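5-formaminoimidazole-4-carboxamide-1-(beta)-D-ribofuranosyl 5'-monophosphate synthetase (Methanocaldococcus jannaschii, PDB 2R7L) catalyses the ATP- and formate-dependent formylation of AICAR to FAICAR, a folate-independent step of purine biosynthesis in this archaeon. Local coordinates at residues V262-L267 against E302-V307; R116-W121 against M311-D316; S214-E219 against I347-Q352; G129-E134 against V279-E284. All blocks are in the same frame, centred on the assembly; numbering follows the deposited sequence.

Interaction 1 (V262-L267 against E302-V307). With AMZ (aminoimidazole 4-carboxamide ribonucleotide), chain F.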
# COMPACT_ATOMS: atom_id res chain seq x y z
N VAL A 262 -0.95 -24.54 -5.46
CA VAL A 262 0.49 -24.36 -5.41
C VAL A 262 1.09 -25.75 -5.43
O VAL A 262 0.45 -26.71 -5.01
CB VAL A 262 0.98 -23.60 -4.13
CG1 VAL A 262 0.51 -22.14 -4.14
CG2 VAL A 262 0.54 -24.31 -2.86
N ILE A 263 2.32 -25.86 -5.91
CA ILE A 263 2.97 -27.16 -6.00
C ILE A 263 3.88 -27.37 -4.80
O ILE A 263 4.28 -26.42 -4.13
CB ILE A 263 3.78 -27.27 -7.30
CG1 ILE A 263 3.94 -28.73 -7.73
CG2 ILE A 263 5.15 -26.60 -7.14
CD1 ILE A 263 4.46 -28.90 -9.16
N ARG A 264 4.19 -28.64 -4.52
CA ARG A 264 5.18 -29.01 -3.52
C ARG A 264 6.49 -28.32 -3.87
O ARG A 264 6.95 -28.40 -5.02
CB ARG A 264 5.36 -30.53 -3.55
CG ARG A 264 6.33 -31.12 -2.57
CD ARG A 264 6.13 -32.64 -2.61
NE ARG A 264 7.13 -33.38 -1.84
CZ ARG A 264 7.05 -34.68 -1.58
NH1 ARG A 264 6.00 -35.38 -2.00
NH2 ARG A 264 8.00 -35.29 -0.89
N GLU A 265 7.09 -27.63 -2.91
CA GLU A 265 8.21 -26.72 -3.22
C GLU A 265 9.42 -27.44 -3.82
O GLU A 265 10.06 -26.91 -4.72
CB GLU A 265 8.61 -25.87 -2.00
CG GLU A 265 9.50 -24.67 -2.34
CD GLU A 265 9.82 -23.81 -1.12
OE1 GLU A 265 8.90 -23.14 -0.59
OE2 GLU A 265 11.00 -23.79 -0.69
N SER A 266 9.73 -28.64 -3.32
CA SER A 266 10.82 -29.44 -3.87
C SER A 266 10.68 -29.72 -5.37
O SER A 266 11.63 -30.19 -6.01
CB SER A 266 10.98 -30.76 -3.11
OG SER A 266 9.73 -31.45 -3.01
N LEU A 267 9.52 -29.41 -5.95
CA LEU A 267 9.29 -29.69 -7.37
C LEU A 267 9.50 -28.47 -8.26
O LEU A 267 9.36 -28.56 -9.48
CB LEU A 267 7.87 -30.23 -7.58
CG LEU A 267 7.51 -31.59 -6.98
CD1 LEU A 267 6.05 -31.95 -7.26
CD2 LEU A 267 8.44 -32.66 -7.51
N GLU A 302 2.25 -40.16 -9.52
CA GLU A 302 2.62 -40.53 -8.16
C GLU A 302 4.13 -40.62 -7.97
O GLU A 302 4.63 -40.67 -6.84
CB GLU A 302 1.96 -41.85 -7.75
CG GLU A 302 2.33 -43.03 -8.62
CD GLU A 302 1.83 -44.34 -8.06
OE1 GLU A 302 0.76 -44.35 -7.42
OE2 GLU A 302 2.52 -45.36 -8.24
N ASN A 303 4.87 -40.63 -9.07
CA ASN A 303 6.32 -40.62 -9.01
C ASN A 303 6.91 -39.20 -9.02
O ASN A 303 8.12 -39.02 -9.17
CB ASN A 303 6.91 -41.43 -10.16
CG ASN A 303 6.73 -42.92 -9.95
OD1 ASN A 303 6.90 -43.43 -8.85
ND2 ASN A 303 6.38 -43.63 -11.02
N LEU A 304 6.03 -38.21 -8.87
CA LEU A 304 6.41 -36.80 -8.81
C LEU A 304 7.05 -36.33 -10.10
O LEU A 304 8.00 -35.54 -10.08
CB LEU A 304 7.31 -36.52 -7.61
CG LEU A 304 6.65 -36.75 -6.24
CD1 LEU A 304 7.61 -36.47 -5.10
CD2 LEU A 304 5.41 -35.90 -6.10
N GLU A 305 6.53 -36.81 -11.22
CA GLU A 305 6.99 -36.38 -12.53
C GLU A 305 5.86 -35.64 -13.19
O GLU A 305 4.73 -36.13 -13.22
CB GLU A 305 7.36 -37.58 -13.40
CG GLU A 305 8.36 -38.54 -12.77
CD GLU A 305 8.48 -39.85 -13.54
OE1 GLU A 305 7.56 -40.18 -14.33
OE2 GLU A 305 9.50 -40.54 -13.37
N LEU A 306 6.16 -34.45 -13.71
CA LEU A 306 5.16 -33.66 -14.40
C LEU A 306 5.10 -34.06 -15.87
O LEU A 306 6.09 -34.01 -16.57
CB LEU A 306 5.45 -32.16 -14.24
CG LEU A 306 5.19 -31.58 -12.84
CD1 LEU A 306 5.96 -30.28 -12.65
CD2 LEU A 306 3.70 -31.36 -12.61
N VAL A 307 3.91 -34.48 -16.31
CA VAL A 307 3.71 -34.90 -17.69
C VAL A 307 2.84 -33.86 -18.37
O VAL A 307 1.72 -33.61 -17.94
CB VAL A 307 3.02 -36.30 -17.76
CG1 VAL A 307 2.79 -36.73 -19.20
CG2 VAL A 307 3.84 -37.35 -17.02
O5 AMZ F . 2.89 -29.04 0.23
C6 AMZ F . 2.82 -29.78 1.22
N2 AMZ F . 1.72 -29.97 1.94
C3A AMZ F . 4.04 -30.56 1.68
C7A AMZ F . 4.08 -31.51 2.69
N3 AMZ F . 3.08 -31.93 3.46
N1 AMZ F . 5.25 -30.46 1.16
C5 AMZ F . 6.04 -31.31 1.83
N AMZ F . 5.33 -31.95 2.76
C1 AMZ F . 5.84 -32.97 3.71
C2 AMZ F . 5.79 -34.39 3.15
C3 AMZ F . 7.23 -34.64 2.72
O2 AMZ F . 7.55 -36.01 2.95
O1 AMZ F . 5.44 -35.27 4.22
O AMZ F . 7.22 -32.62 3.90
C AMZ F . 8.03 -33.78 3.69
C4 AMZ F . 9.35 -33.30 3.08
O3 AMZ F . 9.11 -32.59 1.87
P AMZ F . 10.03 -32.84 0.61
OP1 AMZ F . 11.44 -32.41 0.78
O4 AMZ F . 9.96 -34.41 0.27
OP2 AMZ F . 9.34 -32.08 -0.64
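Arg264 and Leu304 meet beside a bound AICAR, at a subunit interface where strand 253-263, outermost within its own chain in the five-stranded antiparallel sheet, ends in a short 3-10 turn. Leu304 CD1 lies over one face of the Arg264 guanidinium, 3.7 Å from NH1, the two side chains crossing at about a right angle. The arginine reaches its ligand fully extended, with CG anti to the backbone N (chi1 -179°). Its NE bonds AMZ OP2 at 2.8 Å, almost straight at 172° and in the plane of the group. NH2 turns to O4 of the same phosphate and Ser266 OG also meets OP2, though both are modelled too close for their lengths to be trusted. NH1 bonds Ile255 O of the second subunit, so bonds from all three nitrogens, with a leucine over one face, probably hold the guanidinium in this orientation. That subunit also supplies Ser94 and Asn258 to AICAR, which makes this a shared site. Away from the ligand, Leu267 CD2 packs 4.0 Å from Leu304 CB, again nearly at right angles. Ile263 CD1 and Leu306 CD1 come tip to tip at 4.0 Å. Helix 268-285 closes this apolar seam through Val271, while its Gln270 bonds the backbone at Leu304 and Leu306; Val262 and Ile263 pair antiparallel with a strand of the second subunit, so the sheet runs on across the interface.

Interaction 2 (R116-W121 against M311-D316)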
# COMPACT_ATOMS: atom_id res chain seq x y z
N ARG A 116 4.73 -13.87 -33.14
CA ARG A 116 3.61 -14.13 -34.04
C ARG A 116 3.69 -15.49 -34.73
O ARG A 116 2.67 -16.15 -34.92
CB ARG A 116 3.56 -13.04 -35.10
CG ARG A 116 2.22 -12.80 -35.71
CD ARG A 116 2.35 -11.76 -36.80
NE ARG A 116 1.10 -11.03 -37.01
CZ ARG A 116 0.89 -9.78 -36.61
NH1 ARG A 116 1.85 -9.12 -35.97
NH2 ARG A 116 -0.27 -9.20 -36.85
N ARG A 117 4.89 -15.89 -35.12
CA ARG A 117 5.09 -17.14 -35.85
C ARG A 117 4.76 -18.36 -34.99
O ARG A 117 4.24 -19.36 -35.49
CB ARG A 117 6.54 -17.25 -36.35
CG ARG A 117 7.00 -16.14 -37.30
CD ARG A 117 6.44 -16.30 -38.71
NE ARG A 117 5.26 -15.47 -38.93
CZ ARG A 117 4.58 -15.41 -40.08
NH1 ARG A 117 4.95 -16.14 -41.12
NH2 ARG A 117 3.51 -14.62 -40.17
N ILE A 118 5.04 -18.26 -33.70
CA ILE A 118 4.94 -19.41 -32.81
C ILE A 118 3.51 -19.75 -32.40
O ILE A 118 3.26 -20.78 -31.80
CB ILE A 118 5.85 -19.25 -31.57
CG1 ILE A 118 6.29 -20.61 -31.05
CG2 ILE A 118 5.16 -18.42 -30.48
CD1 ILE A 118 7.17 -20.55 -29.84
N LEU A 119 2.57 -18.88 -32.75
CA LEU A 119 1.17 -19.14 -32.45
C LEU A 119 0.67 -20.35 -33.25
O LEU A 119 -0.34 -20.96 -32.90
CB LEU A 119 0.31 -17.91 -32.75
CG LEU A 119 0.60 -16.64 -31.93
CD1 LEU A 119 -0.39 -15.54 -32.29
CD2 LEU A 119 0.56 -16.92 -30.43
N ARG A 120 1.39 -20.67 -34.31
CA ARG A 120 1.01 -21.78 -35.18
C ARG A 120 1.48 -23.10 -34.56
O ARG A 120 0.85 -24.13 -34.74
CB ARG A 120 1.61 -21.60 -36.57
CG ARG A 120 0.77 -22.21 -37.66
CD ARG A 120 1.34 -21.95 -39.02
NE ARG A 120 0.69 -20.87 -39.75
CZ ARG A 120 -0.62 -20.78 -39.96
NH1 ARG A 120 -1.11 -19.76 -40.66
NH2 ARG A 120 -1.45 -21.69 -39.47
N TRP A 121 2.57 -23.04 -33.81
CA TRP A 121 3.08 -24.21 -33.12
C TRP A 121 2.23 -24.62 -31.92
O TRP A 121 2.46 -25.68 -31.32
CB TRP A 121 4.53 -23.98 -32.71
CG TRP A 121 5.48 -24.06 -33.86
CD1 TRP A 121 5.49 -23.27 -34.98
CD2 TRP A 121 6.56 -24.98 -34.02
NE1 TRP A 121 6.51 -23.65 -35.82
CE2 TRP A 121 7.18 -24.70 -35.25
CE3 TRP A 121 7.07 -26.03 -33.23
CZ2 TRP A 121 8.28 -25.42 -35.71
CZ3 TRP A 121 8.16 -26.74 -33.69
CH2 TRP A 121 8.76 -26.43 -34.92
N MET A 311 -0.03 -27.30 -24.04
CA MET A 311 0.73 -26.07 -23.83
C MET A 311 0.14 -24.93 -24.64
O MET A 311 -0.62 -25.15 -25.59
CB MET A 311 2.19 -26.26 -24.22
CG MET A 311 2.40 -26.39 -25.71
SD MET A 311 4.06 -25.91 -26.21
CE MET A 311 3.86 -24.14 -26.37
N SER A 312 0.48 -23.70 -24.25
CA SER A 312 0.10 -22.51 -25.00
C SER A 312 1.34 -21.66 -25.23
O SER A 312 2.30 -21.73 -24.45
CB SER A 312 -0.95 -21.71 -24.25
OG SER A 312 -2.05 -22.53 -23.89
N ALA A 313 1.33 -20.87 -26.29
CA ALA A 313 2.49 -20.05 -26.64
C ALA A 313 2.18 -18.59 -26.36
O ALA A 313 3.02 -17.71 -26.57
CB ALA A 313 2.87 -20.26 -28.10
N ARG A 314 0.96 -18.34 -25.90
CA ARG A 314 0.57 -17.04 -25.40
C ARG A 314 -0.13 -17.22 -24.06
O ARG A 314 0.02 -18.25 -23.41
CB ARG A 314 -0.30 -16.30 -26.42
CG ARG A 314 -1.21 -17.20 -27.22
CD ARG A 314 -2.30 -17.75 -26.35
NE ARG A 314 -3.06 -18.77 -27.05
CZ ARG A 314 -4.15 -19.36 -26.56
NH1 ARG A 314 -4.78 -20.28 -27.27
NH2 ARG A 314 -4.59 -19.02 -25.35
N VAL A 315 -0.90 -16.22 -23.63
CA VAL A 315 -1.49 -16.26 -22.30
C VAL A 315 -2.60 -17.32 -22.23
O VAL A 315 -3.47 -17.36 -23.10
CB VAL A 315 -2.00 -14.87 -21.85
CG1 VAL A 315 -3.17 -14.40 -22.72
CG2 VAL A 315 -2.36 -14.87 -20.37
N ASP A 316 -2.54 -18.17 -21.21
CA ASP A 316 -3.55 -19.20 -20.97
C ASP A 316 -4.67 -18.68 -20.06
O ASP A 316 -4.44 -17.87 -19.15
CB ASP A 316 -2.90 -20.44 -20.35
CG ASP A 316 -3.92 -21.53 -20.00
OD1 ASP A 316 -4.11 -22.45 -20.82
OD2 ASP A 316 -4.54 -21.45 -18.92
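Ala313 presents its methyl to Ile118: CB lies 3.8 Å from Ile118 CG2 and equally far from Ile118 O. The isoleucine's first torsion (chi1 -151°) sets CG2 between its backbone N and carbonyl carbon, which brings that branch, rather than CG1, against the alanine. One residue on, Leu119 CD2 touches Arg314 CG at 3.7 Å, the two side chains crossing at about a right angle. Arg314 has its CG between its own N and carbonyl carbon (chi1 35°), and a bend at chi2 folds the chain. NH2 can therefore bond Val315 O at 3.0 Å; that oxygen lies close to the guanidinium plane, while the nitrogen is tilted 32° from the carbonyl plane. NE forms a salt bridge with Glu122, whose other oxygen takes the Ala313 amide, and His27 of the AICAR site packs against the same arginine. Putting a leucine at Arg314 would probably keep some contact with Leu119 but leave Glu122 without its charged mate and the Val315 carbonyl without this donor. The contact joins the residues just past strand 306-312 to the connection between helices 101-106 and 125-135; Leu101 and Glu105 of the former pack on Leu119, and Leu132 of the latter on Met311.

Interaction 3 (S214-E219 against I347-Q352)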
# COMPACT_ATOMS: atom_id res chain seq x y z
N SER A 214 11.00 -13.26 -20.26
CA SER A 214 11.35 -11.87 -20.50
C SER A 214 12.54 -11.81 -21.44
O SER A 214 13.64 -12.17 -21.04
CB SER A 214 11.71 -11.19 -19.18
OG SER A 214 12.28 -9.93 -19.45
N PRO A 215 12.32 -11.34 -22.67
CA PRO A 215 13.39 -11.17 -23.66
C PRO A 215 14.36 -10.08 -23.21
O PRO A 215 15.55 -10.14 -23.55
CB PRO A 215 12.65 -10.73 -24.93
CG PRO A 215 11.20 -10.89 -24.65
CD PRO A 215 11.01 -10.92 -23.18
N LEU A 216 13.86 -9.09 -22.47
CA LEU A 216 14.71 -8.02 -21.94
C LEU A 216 15.68 -8.56 -20.90
O LEU A 216 16.85 -8.18 -20.87
CB LEU A 216 13.88 -6.90 -21.34
CG LEU A 216 12.67 -6.36 -22.11
CD1 LEU A 216 12.10 -5.14 -21.41
CD2 LEU A 216 13.02 -6.03 -23.55
N LYS A 217 15.20 -9.45 -20.04
CA LYS A 217 16.05 -10.01 -18.98
C LYS A 217 16.66 -11.36 -19.35
O LYS A 217 17.51 -11.87 -18.62
CB LYS A 217 15.26 -10.15 -17.67
CG LYS A 217 14.81 -8.83 -17.07
CD LYS A 217 14.35 -9.02 -15.64
CE LYS A 217 13.05 -9.81 -15.57
NZ LYS A 217 12.51 -9.87 -14.17
N ASP A 218 16.22 -11.93 -20.47
CA ASP A 218 16.56 -13.30 -20.84
C ASP A 218 16.33 -14.25 -19.67
O ASP A 218 17.26 -14.89 -19.18
CB ASP A 218 18.00 -13.40 -21.34
CG ASP A 218 18.31 -14.76 -21.95
OD1 ASP A 218 17.39 -15.34 -22.58
OD2 ASP A 218 19.45 -15.25 -21.78
N GLU A 219 15.09 -14.32 -19.22
CA GLU A 219 14.78 -15.09 -18.02
C GLU A 219 13.37 -15.67 -18.11
O GLU A 219 12.45 -15.01 -18.59
CB GLU A 219 14.90 -14.20 -16.78
CG GLU A 219 14.91 -14.93 -15.45
CD GLU A 219 14.43 -14.06 -14.30
OE1 GLU A 219 14.55 -14.48 -13.13
OE2 GLU A 219 13.92 -12.95 -14.57
N ILE A 347 6.08 -4.37 -21.69
CA ILE A 347 5.83 -3.37 -22.71
C ILE A 347 6.37 -2.01 -22.25
O ILE A 347 7.10 -1.34 -22.99
CB ILE A 347 4.35 -3.30 -23.10
CG1 ILE A 347 3.91 -4.64 -23.74
CG2 ILE A 347 4.11 -2.16 -24.08
CD1 ILE A 347 2.43 -4.72 -24.13
N LYS A 348 6.02 -1.61 -21.02
CA LYS A 348 6.51 -0.37 -20.43
C LYS A 348 8.04 -0.30 -20.52
O LYS A 348 8.58 0.61 -21.14
CB LYS A 348 6.06 -0.27 -18.97
CG LYS A 348 6.19 1.11 -18.35
CD LYS A 348 5.88 1.05 -16.86
CE LYS A 348 5.45 2.40 -16.33
NZ LYS A 348 4.82 2.28 -14.98
N MET A 349 8.71 -1.26 -19.91
CA MET A 349 10.17 -1.33 -19.92
C MET A 349 10.79 -1.33 -21.31
O MET A 349 11.87 -0.76 -21.51
CB MET A 349 10.64 -2.56 -19.16
CG MET A 349 10.84 -2.33 -17.69
SD MET A 349 11.60 -3.77 -16.91
CE MET A 349 13.15 -3.89 -17.80
N ALA A 350 10.15 -2.00 -22.26
CA ALA A 350 10.67 -2.07 -23.61
C ALA A 350 10.64 -0.68 -24.25
O ALA A 350 11.63 -0.24 -24.83
CB ALA A 350 9.89 -3.07 -24.45
N LEU A 351 9.49 -0.01 -24.15
CA LEU A 351 9.37 1.37 -24.62
C LEU A 351 10.41 2.31 -24.01
O LEU A 351 10.99 3.14 -24.71
CB LEU A 351 7.97 1.91 -24.32
CG LEU A 351 6.85 1.32 -25.18
CD1 LEU A 351 5.49 1.68 -24.62
CD2 LEU A 351 7.01 1.81 -26.61
N GLN A 352 10.65 2.17 -22.70
CA GLN A 352 11.61 3.01 -21.99
C GLN A 352 13.06 2.74 -22.37
O GLN A 352 13.91 3.63 -22.28
CB GLN A 352 11.45 2.83 -20.48
CG GLN A 352 10.18 3.42 -19.89
CD GLN A 352 10.09 3.20 -18.39
OE1 GLN A 352 10.93 2.52 -17.79
NE2 GLN A 352 9.05 3.75 -17.77
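Ser214 OG has two partners: it accepts a hydrogen bond from Lys217 N at 3.0 Å (154°), an ST motif, and is also hydrogen-bonded to Glu346 OE2 in helix 339-353. The serine thus ties the turn 215-218 to itself and to the helix carrying the other half of this contact. From that turn Leu216 reaches across to segment 347-352. Its CG stands beside the backbone N and anti to the carbonyl carbon (chi1 -46°), and the branch that does the touching is CD1. This methyl sits 3.7 Å from Met349 CB and 3.8 Å from Ala350 N, against the helix backbone itself. Met349 bends at its last torsion (chi3 60°), curling CE back to 4.0 Å from the same methyl, so the base and the end of the methionine both border it. The side chains meet through carbon alone. Leu353 of the third subunit packs on both Leu216 and Met349, and Gln352 and Lys217 of one subunit meet Lys217 and Gln352 of the other, so the small cluster forms part of a subunit interface. Within the turn, Lys217 NZ makes a long, weak salt bridge to Glu219 OE2 at 3.4 Å and has a second acidic partner in Glu221. Backbone hydrogen bonds from Ser214 N to Glu219 O (2.8 Å) and from Glu219 N to Ser214 O close the loop between strands 205-214 and 219-230: an antiparallel beta-hairpin with a G1 beta bulge, where Asp218 takes the left-handed backbone conformation and both it and Glu219 face Ser214.

Interaction 4 (G129-E134 against V279-E284)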
# COMPACT_ATOMS: atom_id res chain seq x y z
N GLY A 129 3.97 -31.29 -30.23
CA GLY A 129 4.64 -32.51 -29.78
C GLY A 129 6.10 -32.53 -30.18
O GLY A 129 6.95 -33.00 -29.43
N LYS A 130 6.38 -32.01 -31.37
CA LYS A 130 7.75 -31.87 -31.84
C LYS A 130 8.53 -30.99 -30.87
O LYS A 130 9.61 -31.37 -30.39
CB LYS A 130 7.76 -31.24 -33.24
CG LYS A 130 9.14 -31.02 -33.85
CD LYS A 130 9.01 -30.62 -35.32
CE LYS A 130 10.36 -30.24 -35.91
NZ LYS A 130 11.40 -31.28 -35.69
N LEU A 131 7.97 -29.83 -30.56
CA LEU A 131 8.58 -28.89 -29.62
C LEU A 131 8.85 -29.52 -28.25
O LEU A 131 9.98 -29.49 -27.75
CB LEU A 131 7.70 -27.65 -29.48
CG LEU A 131 8.13 -26.52 -28.54
CD1 LEU A 131 9.60 -26.16 -28.69
CD2 LEU A 131 7.24 -25.31 -28.78
N LEU A 132 7.81 -30.11 -27.66
CA LEU A 132 7.91 -30.68 -26.32
C LEU A 132 8.83 -31.88 -26.26
O LEU A 132 9.58 -32.06 -25.30
CB LEU A 132 6.52 -31.08 -25.82
CG LEU A 132 5.51 -29.94 -25.66
CD1 LEU A 132 4.09 -30.49 -25.56
CD2 LEU A 132 5.85 -29.07 -24.45
N ARG A 133 8.76 -32.71 -27.30
CA ARG A 133 9.62 -33.87 -27.42
C ARG A 133 11.07 -33.43 -27.56
O ARG A 133 11.95 -33.92 -26.86
CB ARG A 133 9.19 -34.73 -28.62
CG ARG A 133 10.26 -35.71 -29.12
CD ARG A 133 9.70 -36.71 -30.14
NE ARG A 133 8.95 -36.06 -31.22
CZ ARG A 133 9.50 -35.58 -32.33
NH1 ARG A 133 10.82 -35.65 -32.51
NH2 ARG A 133 8.73 -35.01 -33.26
N GLU A 134 11.31 -32.49 -28.47
CA GLU A 134 12.66 -31.99 -28.70
C GLU A 134 13.22 -31.19 -27.52
O GLU A 134 14.42 -31.23 -27.25
CB GLU A 134 12.72 -31.16 -29.98
CG GLU A 134 12.50 -31.98 -31.24
CD GLU A 134 13.07 -31.29 -32.46
OE1 GLU A 134 14.25 -30.88 -32.42
OE2 GLU A 134 12.33 -31.18 -33.46
N VAL A 279 11.92 -23.12 -23.59
CA VAL A 279 12.38 -21.83 -24.10
C VAL A 279 13.64 -21.97 -24.96
O VAL A 279 13.71 -21.40 -26.05
CB VAL A 279 12.59 -20.82 -22.94
CG1 VAL A 279 13.69 -19.81 -23.25
CG2 VAL A 279 11.27 -20.12 -22.62
N ALA A 280 14.61 -22.73 -24.48
CA ALA A 280 15.86 -22.95 -25.20
C ALA A 280 15.63 -23.62 -26.56
O ALA A 280 16.29 -23.28 -27.53
CB ALA A 280 16.83 -23.76 -24.35
N LYS A 281 14.70 -24.57 -26.62
CA LYS A 281 14.42 -25.25 -27.89
C LYS A 281 13.61 -24.39 -28.84
O LYS A 281 13.85 -24.40 -30.05
CB LYS A 281 13.73 -26.60 -27.67
CG LYS A 281 13.54 -27.42 -28.97
CD LYS A 281 14.88 -27.81 -29.63
CE LYS A 281 15.74 -28.66 -28.69
NZ LYS A 281 17.13 -28.90 -29.21
N ALA A 282 12.64 -23.64 -28.31
CA ALA A 282 11.79 -22.80 -29.15
C ALA A 282 12.59 -21.67 -29.80
O ALA A 282 12.21 -21.14 -30.84
CB ALA A 282 10.63 -22.23 -28.34
N LYS A 283 13.70 -21.29 -29.17
CA LYS A 283 14.62 -20.33 -29.77
C LYS A 283 15.19 -20.89 -31.08
O LYS A 283 15.26 -20.18 -32.08
CB LYS A 283 15.75 -19.99 -28.80
CG LYS A 283 15.37 -18.97 -27.74
CD LYS A 283 16.48 -18.77 -26.72
CE LYS A 283 16.15 -17.65 -25.76
NZ LYS A 283 16.87 -17.83 -24.47
N GLU A 284 15.59 -22.16 -31.05
CA GLU A 284 16.13 -22.85 -32.23
C GLU A 284 15.07 -23.10 -33.29
O GLU A 284 15.30 -22.85 -34.47
CB GLU A 284 16.76 -24.18 -31.83
CG GLU A 284 17.89 -24.07 -30.83
CD GLU A 284 18.33 -25.43 -30.33
OE1 GLU A 284 17.77 -26.44 -30.80
OE2 GLU A 284 19.24 -25.50 -29.47
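Lys281 lies across Glu134 with its aliphatic chain: CG is 4.0 Å from Glu134 CB, the side chains crossing nearly at right angles, and CE comes to 3.2 Å from the backbone Glu134 O. Next to this pair Leu131 CD1 rests on helix 268-285, 4.0 Å from Ala282 N and 4.1 Å from both Ala282 CB and Lys281 CG. A first torsion with CG anti to the backbone N (chi1 179°) carries CD1 toward that helix. What positions the lysine is a double bend, at chi2 and chi3, which turns NZ back to its own helix and a 3.0 Å salt bridge with Glu284 OE1, met on the syn side but 30° out of the carboxylate plane. Glu134 OE1 stays 4.7 Å from that ammonium, where some attraction is likely, though the two are not in contact; its other oxygen pairs with Lys130 NZ at a modelled distance too short to be reliable. With an alanine in place of Lys281, the Glu134 backbone and CB would probably lose their cover and Glu284 its mate. Further out, Leu278 touches Leu131 and Leu132, and Met290 backs Ala282. This is helix-helix packing within the ATP-grasp region: the axes of segments 129-134 and 279-284 run at 126° to each other, 9.3 Å apart at closest approach, with a leucine set over a small alanine inside and charged chains at the more exposed rim.

Interaction 2 closes the longest loop and encloses interactions 1 and 4; interaction 1 is also nested within interaction 3, which alternates along the chain with interactions 2 and 4. Strand 306-312 serves interaction 1 at its start and interaction 2 at its end, their centres 25 Å apart. Helix 268-285, which follows strand 253-263 of interaction 1, carries half of interaction 4. Interactions 2 and 4, with centres 12 Å apart, form one core: Met311 and Trp121 pack on Leu131, Ile118 on Ala282. The centres of interactions 3 and 4 are 22 Å apart, yet Asp218 and Lys283 join them by a salt bridge. Interactions 1 and 3 both involve the five-stranded sheet and lie at subunit interfaces.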